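Local structure of L protein (CAS virus, 5MV0) at residues 12-17 / 42-47. The protein probably serves, through this N-terminal endonuclease domain of the viral polymerase, to cleave capped host RNAs and so supply primers for viral transcription. Sequence-based numbering, arbitrary orientation. Where two conformers were deposited one is given.
Sequences NVILEI and IRLRAT
L44 meets I14 and I17 through a single methyl, and the contact illustrates how one leucine can join two helices by setting one methyl against two residues three apart on its partner. Its CD2 lies 4.0 Å from CG2 of I17 and 4.1 Å from CG2 of I14, so the branch methyls of both isoleucines close on the same carbon. I17 and L44 reach toward each other tip to tip, whereas I14 passes L44 at a slant. The CB of L44 already points toward the 12-17 segment; with CG anti to the backbone N (chi1 -175°) and chi2 near 60°, CD2 is the methyl that meets the isoleucines. In both of these CG2 is anti to the backbone N (chi1 -66° in I14), and it is this branch that touches CD2. No hydrogen bond crosses the interface, and the CA atoms of I14 and L44 remain 8.3 Å apart. L37 and A41 also pack on I14, and I48 on I17, continuing the apolar seam along helix 34-57. Helix 155-170 packs against V13 and I42, touching both helices, while helix 181-192 lies against I42 and R45, placing the contact within the helical part of the domain.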
ATOM      1  N   ASN B  12      -3.666  -4.305 -11.077  1.00 13.33           N
ATOM      2  CA  ASN B  12      -2.617  -3.307 -10.933  1.00 11.70           C
ATOM      3  C   ASN B  12      -3.149  -2.011 -10.309  1.00 15.21           C
ATOM      4  O   ASN B  12      -2.497  -1.427  -9.434  1.00 11.70           O
ATOM      5  CB  ASN B  12      -1.990  -3.058 -12.301  1.00 13.99           C
ATOM      6  CG  ASN B  12      -0.889  -2.021 -12.253  1.00 17.68           C
ATOM      7  OD1 ASN B  12      -1.128  -0.846 -12.515  1.00 17.76           O
ATOM      8  ND2 ASN B  12       0.324  -2.453 -11.920  1.00 17.04           N
ATOM      9  N   VAL B  13      -4.337  -1.555 -10.733  1.00 13.55           N
ATOM     10  CA  VAL B  13      -4.963  -0.382 -10.113  1.00 13.93           C
ATOM     11  C   VAL B  13      -5.138  -0.603  -8.613  1.00 13.67           C
ATOM     12  O   VAL B  13      -4.770   0.245  -7.792  1.00 13.38           O
ATOM     13  CB  VAL B  13      -6.319  -0.072 -10.785  1.00 14.50           C
ATOM     14  CG1 VAL B  13      -7.113   0.967  -9.961  1.00 13.17           C
ATOM     15  CG2 VAL B  13      -6.135   0.377 -12.237  1.00 13.31           C
ATOM     16  N   ILE B  14      -5.704  -1.748  -8.226  1.00 10.96           N
ATOM     17  CA  ILE B  14      -5.937  -1.998  -6.804  1.00 11.55           C
ATOM     18  C   ILE B  14      -4.613  -2.060  -6.049  1.00 12.49           C
ATOM     19  O   ILE B  14      -4.464  -1.483  -4.959  1.00 13.41           O
ATOM     20  CB  ILE B  14      -6.763  -3.288  -6.623  1.00 12.78           C
ATOM     21  CG1 ILE B  14      -8.182  -3.101  -7.192  1.00 13.40           C
ATOM     22  CG2 ILE B  14      -6.803  -3.685  -5.174  1.00 14.53           C
ATOM     23  CD1 ILE B  14      -9.039  -4.371  -7.093  1.00 14.36           C
ATOM     24  N   LEU B  15      -3.624  -2.745  -6.623  1.00 13.20           N
ATOM     25  CA  LEU B  15      -2.317  -2.823  -5.979  1.00 14.34           C
ATOM     26  C   LEU B  15      -1.723  -1.439  -5.773  1.00 12.68           C
ATOM     27  O   LEU B  15      -1.133  -1.159  -4.716  1.00 12.87           O
ATOM     28  CB  LEU B  15      -1.361  -3.689  -6.809  1.00 13.35           C
ATOM     29  CG  LEU B  15      -1.595  -5.209  -6.745  1.00 18.05           C
ATOM     30  CD1 LEU B  15      -0.856  -5.943  -7.868  1.00 19.17           C
ATOM     31  CD2 LEU B  15      -1.165  -5.767  -5.407  1.00 18.65           C
ATOM     32  N   GLU B  16      -1.852  -0.561  -6.770  1.00 12.93           N
ATOM     33  CA  GLU B  16      -1.283   0.776  -6.631  1.00 14.21           C
ATOM     34  C   GLU B  16      -2.011   1.574  -5.561  1.00 16.31           C
ATOM     35  O   GLU B  16      -1.379   2.277  -4.759  1.00 12.02           O
ATOM     36  CB  GLU B  16      -1.321   1.530  -7.968  1.00 13.65           C
ATOM     37  CG  GLU B  16      -0.625   2.888  -7.875  1.00 14.99           C
ATOM     38  CD  GLU B  16      -0.485   3.620  -9.200  1.00 16.76           C
ATOM     39  OE1 GLU B  16       0.375   4.528  -9.292  1.00 16.46           O
ATOM     40  OE2 GLU B  16      -1.233   3.300 -10.149  1.00 18.38           O
ATOM     41  N   ILE B  17      -3.345   1.505  -5.551  1.00 11.33           N
ATOM     42  CA  ILE B  17      -4.126   2.212  -4.533  1.00 12.96           C
ATOM     43  C   ILE B  17      -3.748   1.760  -3.133  1.00 10.31           C
ATOM     44  O   ILE B  17      -3.607   2.580  -2.211  1.00 13.20           O
ATOM     45  CB  ILE B  17      -5.632   2.010  -4.782  1.00 13.20           C
ATOM     46  CG1 ILE B  17      -6.049   2.755  -6.055  1.00 12.50           C
ATOM     47  CG2 ILE B  17      -6.426   2.493  -3.566  1.00 12.51           C
ATOM     48  CD1 ILE B  17      -7.507   2.468  -6.454  1.00 13.17           C
ATOM     49  N   ILE B  42     -15.267  -2.285  -6.529  1.00 13.89           N
ATOM     50  CA  ILE B  42     -16.426  -1.464  -6.186  1.00 13.23           C
ATOM     51  C   ILE B  42     -16.478  -1.201  -4.686  1.00 12.18           C
ATOM     52  O   ILE B  42     -16.734  -0.069  -4.248  1.00 13.19           O
ATOM     53  CB  ILE B  42     -17.709  -2.138  -6.706  1.00 15.84           C
ATOM     54  CG1 ILE B  42     -17.708  -2.106  -8.235  1.00 16.39           C
ATOM     55  CG2 ILE B  42     -18.977  -1.491  -6.090  1.00 16.72           C
ATOM     56  CD1 ILE B  42     -18.679  -3.112  -8.881  1.00 19.81           C
ATOM     57  N   ARG B  43     -16.236  -2.261  -3.972  1.00 12.62           N
ATOM     58  CA  ARG B  43     -16.161  -1.992  -2.427  0.54 17.30           C
ATOM     59  C   ARG B  43     -14.979  -0.999  -1.979  1.00 16.01           C
ATOM     60  O   ARG B  43     -15.106  -0.044  -1.199  1.00 13.01           O
ATOM     61  CB  ARG B  43     -16.000  -3.313  -1.674  0.54 17.05           C
ATOM     62  CG  ARG B  43     -15.964  -3.130  -0.155  0.54 20.17           C
ATOM     63  CD  ARG B  43     -14.930  -4.041   0.485  0.54 24.91           C
ATOM     64  NE  ARG B  43     -13.860  -4.264  -0.468  0.54 29.46           N
ATOM     65  CZ  ARG B  43     -12.790  -3.494  -0.602  0.54 24.95           C
ATOM     66  NH1 ARG B  43     -12.603  -2.433   0.207  0.54 13.22           N
ATOM     67  NH2 ARG B  43     -11.914  -3.808  -1.541  0.54 10.97           N
ATOM     68  N   LEU B  44     -13.881  -1.167  -2.709  1.00 14.02           N
ATOM     69  CA  LEU B  44     -12.754  -0.281  -2.407  1.00 14.75           C
ATOM     70  C   LEU B  44     -13.088   1.172  -2.729  1.00 13.10           C
ATOM     71  O   LEU B  44     -12.730   2.090  -1.978  1.00 14.52           O
ATOM     72  CB  LEU B  44     -11.523  -0.741  -3.185  1.00 10.25           C
ATOM     73  CG  LEU B  44     -10.202   0.000  -2.919  1.00 16.04           C
ATOM     74  CD1 LEU B  44      -9.801  -0.118  -1.446  1.00 12.67           C
ATOM     75  CD2 LEU B  44      -9.086  -0.498  -3.866  1.00 15.98           C
ATOM     76  N   ARG B  45     -13.774   1.404  -3.843  1.00 11.73           N
ATOM     77  CA  ARG B  45     -14.203   2.761  -4.170  1.00 16.42           C
ATOM     78  C   ARG B  45     -15.006   3.380  -3.024  1.00 14.88           C
ATOM     79  O   ARG B  45     -14.749   4.522  -2.606  1.00 17.55           O
ATOM     80  CB  ARG B  45     -15.007   2.713  -5.464  1.00 14.33           C
ATOM     81  CG  ARG B  45     -15.700   3.976  -5.876  1.00 16.22           C
ATOM     82  CD  ARG B  45     -16.282   3.765  -7.279  1.00 19.02           C
ATOM     83  NE  ARG B  45     -17.009   4.937  -7.738  1.00 21.81           N
ATOM     84  CZ  ARG B  45     -18.298   5.150  -7.500  1.00 24.24           C
ATOM     85  NH1 ARG B  45     -19.010   4.264  -6.809  1.00 22.63           N
ATOM     86  NH2 ARG B  45     -18.874   6.253  -7.947  1.00 22.86           N
ATOM     87  N   ALA B  46     -15.970   2.623  -2.488  1.00 14.71           N
ATOM     88  CA  ALA B  46     -16.777   3.112  -1.373  1.00 13.12           C
ATOM     89  C   ALA B  46     -15.942   3.278  -0.110  1.00 15.29           C
ATOM     90  O   ALA B  46     -16.155   4.227   0.655  1.00 13.70           O
ATOM     91  CB  ALA B  46     -17.951   2.159  -1.116  1.00 14.04           C
ATOM     92  N   THR B  47     -14.996   2.362   0.133  1.00 12.35           N
ATOM     93  CA  THR B  47     -14.176   2.433   1.347  1.00 12.67           C
ATOM     94  C   THR B  47     -13.226   3.630   1.314  1.00 15.92           C
ATOM     95  O   THR B  47     -12.955   4.242   2.356  1.00 15.82           O
ATOM     96  CB  THR B  47     -13.380   1.134   1.532  1.00 20.66           C
ATOM     97  OG1 THR B  47     -14.282   0.031   1.656  1.00 17.68           O
ATOM     98  CG2 THR B  47     -12.555   1.194   2.778  1.00 27.49           C
TER